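Local coordinates for protein abietadiene synthase, chloroplastic (Abies grandis, PDB 3S9V) that belongs to the terpene synthases, built mainly of helices and carrying a metal-binding terpene synthase domain in its C-terminal part, at residues Lys738-Asp741 / Ile742-Arg745. Numbering follows the deposited sequence.
Sequences KIPD and IYKR
Pro740 meets the rim of the Tyr743 ring as the chain turns from a loop into helix 741-757. Its CB lies 3.4 Å from Tyr743 CD1, near the ring plane, so the pyrrolidine borders the phenol at an edge rather than stacking on it. One face of that ring is touched by CG2 of the preceding Ile742, off centre toward the rim. Tyr743 CG stands anti to its own carbonyl carbon (chi1 -57°), which carries the ring back beside the proline, while the hydroxyl reaches Thr652 OG1. Ile739 sends CG2 to Tyr743 CB (3.9 Å) and sets its CB against Lys744 CG (3.8 Å). From there the lysine crosses Ile739 at a slant and, bent at chi3 (-73°), passes its CE 3.5 Å from Ile739 O. The bend leads NZ to the carbonyl oxygens of Phe734 and Asn737, at the end of the preceding helix and just beyond it. On another side of the turn, Asp741 OD2 touches Arg745 CD at 3.4 Å, with the carboxylate and guanidinium planes 43° apart. OD2 and NH1 stay beyond salt-bridge distance, and a water fills the step between them, donating to OD2 and accepting from Arg745 NH1 in the guanidinium plane. NH1 also pairs with Glu517, and NH2 binds Phe514 O, so the arginine ties this turn to the end of helix 504-514 and the loop after it. The first turn opens with Pro740 O taking weak hydrogen bonds from Tyr743 N (3.0 Å) and Lys744 N (3.4 Å); Arg745 N to Asp741 O (3.0 Å) follows as the next, firmer one. The arrangement is a helix N-terminus with proline at the N-cap, at the end of the short loop between helices 712-736 and 741-757 of the alpha-helical terpene synthase fold.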
loop_
_atom_site.group_PDB
_atom_site.type_symbol
_atom_site.label_atom_id
_atom_site.label_comp_id
_atom_site.label_asym_id
_atom_site.label_seq_id
_atom_site.Cartn_x
_atom_site.Cartn_y
_atom_site.Cartn_z
ATOM N N LYS A 738 -17.541 14.085 -4.660
ATOM C CA LYS A 738 -17.904 14.465 -3.297
ATOM C C LYS A 738 -19.134 13.676 -2.873
ATOM O O LYS A 738 -20.255 14.171 -2.925
ATOM C CB LYS A 738 -18.183 15.967 -3.236
ATOM C CG LYS A 738 -16.994 16.809 -3.671
ATOM C CD LYS A 738 -17.322 18.293 -3.718
ATOM C CE LYS A 738 -16.130 19.095 -4.231
ATOM N NZ LYS A 738 -16.423 20.549 -4.311
ATOM N N ILE A 739 -18.899 12.436 -2.453
ATOM C CA ILE A 739 -19.953 11.519 -2.035
ATOM C C ILE A 739 -19.549 10.865 -0.718
ATOM O O ILE A 739 -18.373 10.588 -0.497
ATOM C CB ILE A 739 -20.127 10.418 -3.087
ATOM C CG1 ILE A 739 -20.408 11.056 -4.448
ATOM C CG2 ILE A 739 -21.222 9.454 -2.667
ATOM C CD1 ILE A 739 -20.325 10.086 -5.608
ATOM N N PRO A 740 -20.516 10.606 0.177
ATOM C CA PRO A 740 -20.139 9.972 1.447
ATOM C C PRO A 740 -19.328 8.700 1.179
ATOM O O PRO A 740 -19.677 7.894 0.316
ATOM C CB PRO A 740 -21.487 9.695 2.110
ATOM C CG PRO A 740 -22.340 10.817 1.606
ATOM C CD PRO A 740 -21.959 10.901 0.136
ATOM N N ASP A 741 -18.241 8.543 1.927
ATOM C CA ASP A 741 -17.320 7.416 1.795
ATOM C C ASP A 741 -17.939 6.028 1.612
ATOM O O ASP A 741 -17.534 5.278 0.716
ATOM C CB ASP A 741 -16.375 7.387 3.003
ATOM C CG ASP A 741 -15.118 6.571 2.746
ATOM O OD1 ASP A 741 -14.352 6.935 1.823
ATOM O OD2 ASP A 741 -14.892 5.568 3.463
ATOM N N ILE A 742 -18.905 5.685 2.459
ATOM C CA ILE A 742 -19.536 4.374 2.398
ATOM C C ILE A 742 -20.163 4.051 1.043
ATOM O O ILE A 742 -20.112 2.904 0.603
ATOM C CB ILE A 742 -20.605 4.209 3.510
ATOM C CG1 ILE A 742 -21.179 2.787 3.485
ATOM C CG2 ILE A 742 -21.713 5.210 3.317
ATOM C CD1 ILE A 742 -20.161 1.706 3.808
ATOM N N TYR A 743 -20.740 5.047 0.375
ATOM C CA TYR A 743 -21.363 4.810 -0.924
ATOM C C TYR A 743 -20.307 4.640 -2.018
ATOM O O TYR A 743 -20.506 3.878 -2.967
ATOM C CB TYR A 743 -22.334 5.943 -1.264
ATOM C CG TYR A 743 -23.415 6.128 -0.214
ATOM C CD1 TYR A 743 -23.360 7.186 0.692
ATOM C CD2 TYR A 743 -24.469 5.218 -0.095
ATOM C CE1 TYR A 743 -24.322 7.337 1.694
ATOM C CE2 TYR A 743 -25.438 5.356 0.907
ATOM C CZ TYR A 743 -25.355 6.421 1.797
ATOM O OH TYR A 743 -26.297 6.576 2.789
ATOM N N LYS A 744 -19.177 5.330 -1.873
ATOM C CA LYS A 744 -18.086 5.204 -2.835
ATOM C C LYS A 744 -17.459 3.816 -2.727
ATOM O O LYS A 744 -17.022 3.246 -3.724
ATOM C CB LYS A 744 -17.023 6.292 -2.601
ATOM C CG LYS A 744 -17.556 7.680 -2.897
ATOM C CD LYS A 744 -16.473 8.662 -3.262
ATOM C CE LYS A 744 -15.634 9.063 -2.078
ATOM N NZ LYS A 744 -14.593 10.049 -2.514
ATOM N N ARG A 745 -17.429 3.269 -1.514
ATOM C CA ARG A 745 -16.884 1.934 -1.293
ATOM C C ARG A 745 -17.828 0.889 -1.897
ATOM O O ARG A 745 -17.387 -0.075 -2.523
ATOM C CB ARG A 745 -16.697 1.673 0.207
ATOM C CG ARG A 745 -15.596 2.515 0.858
ATOM C CD ARG A 745 -15.617 2.408 2.385
ATOM N NE ARG A 745 -15.441 1.036 2.850
ATOM C CZ ARG A 745 -15.636 0.638 4.101
ATOM N NH1 ARG A 745 -16.018 1.508 5.033
ATOM N NH2 ARG A 745 -15.447 -0.636 4.425
HETATM O O HOH W 1 -16.887 4.362 5.346
#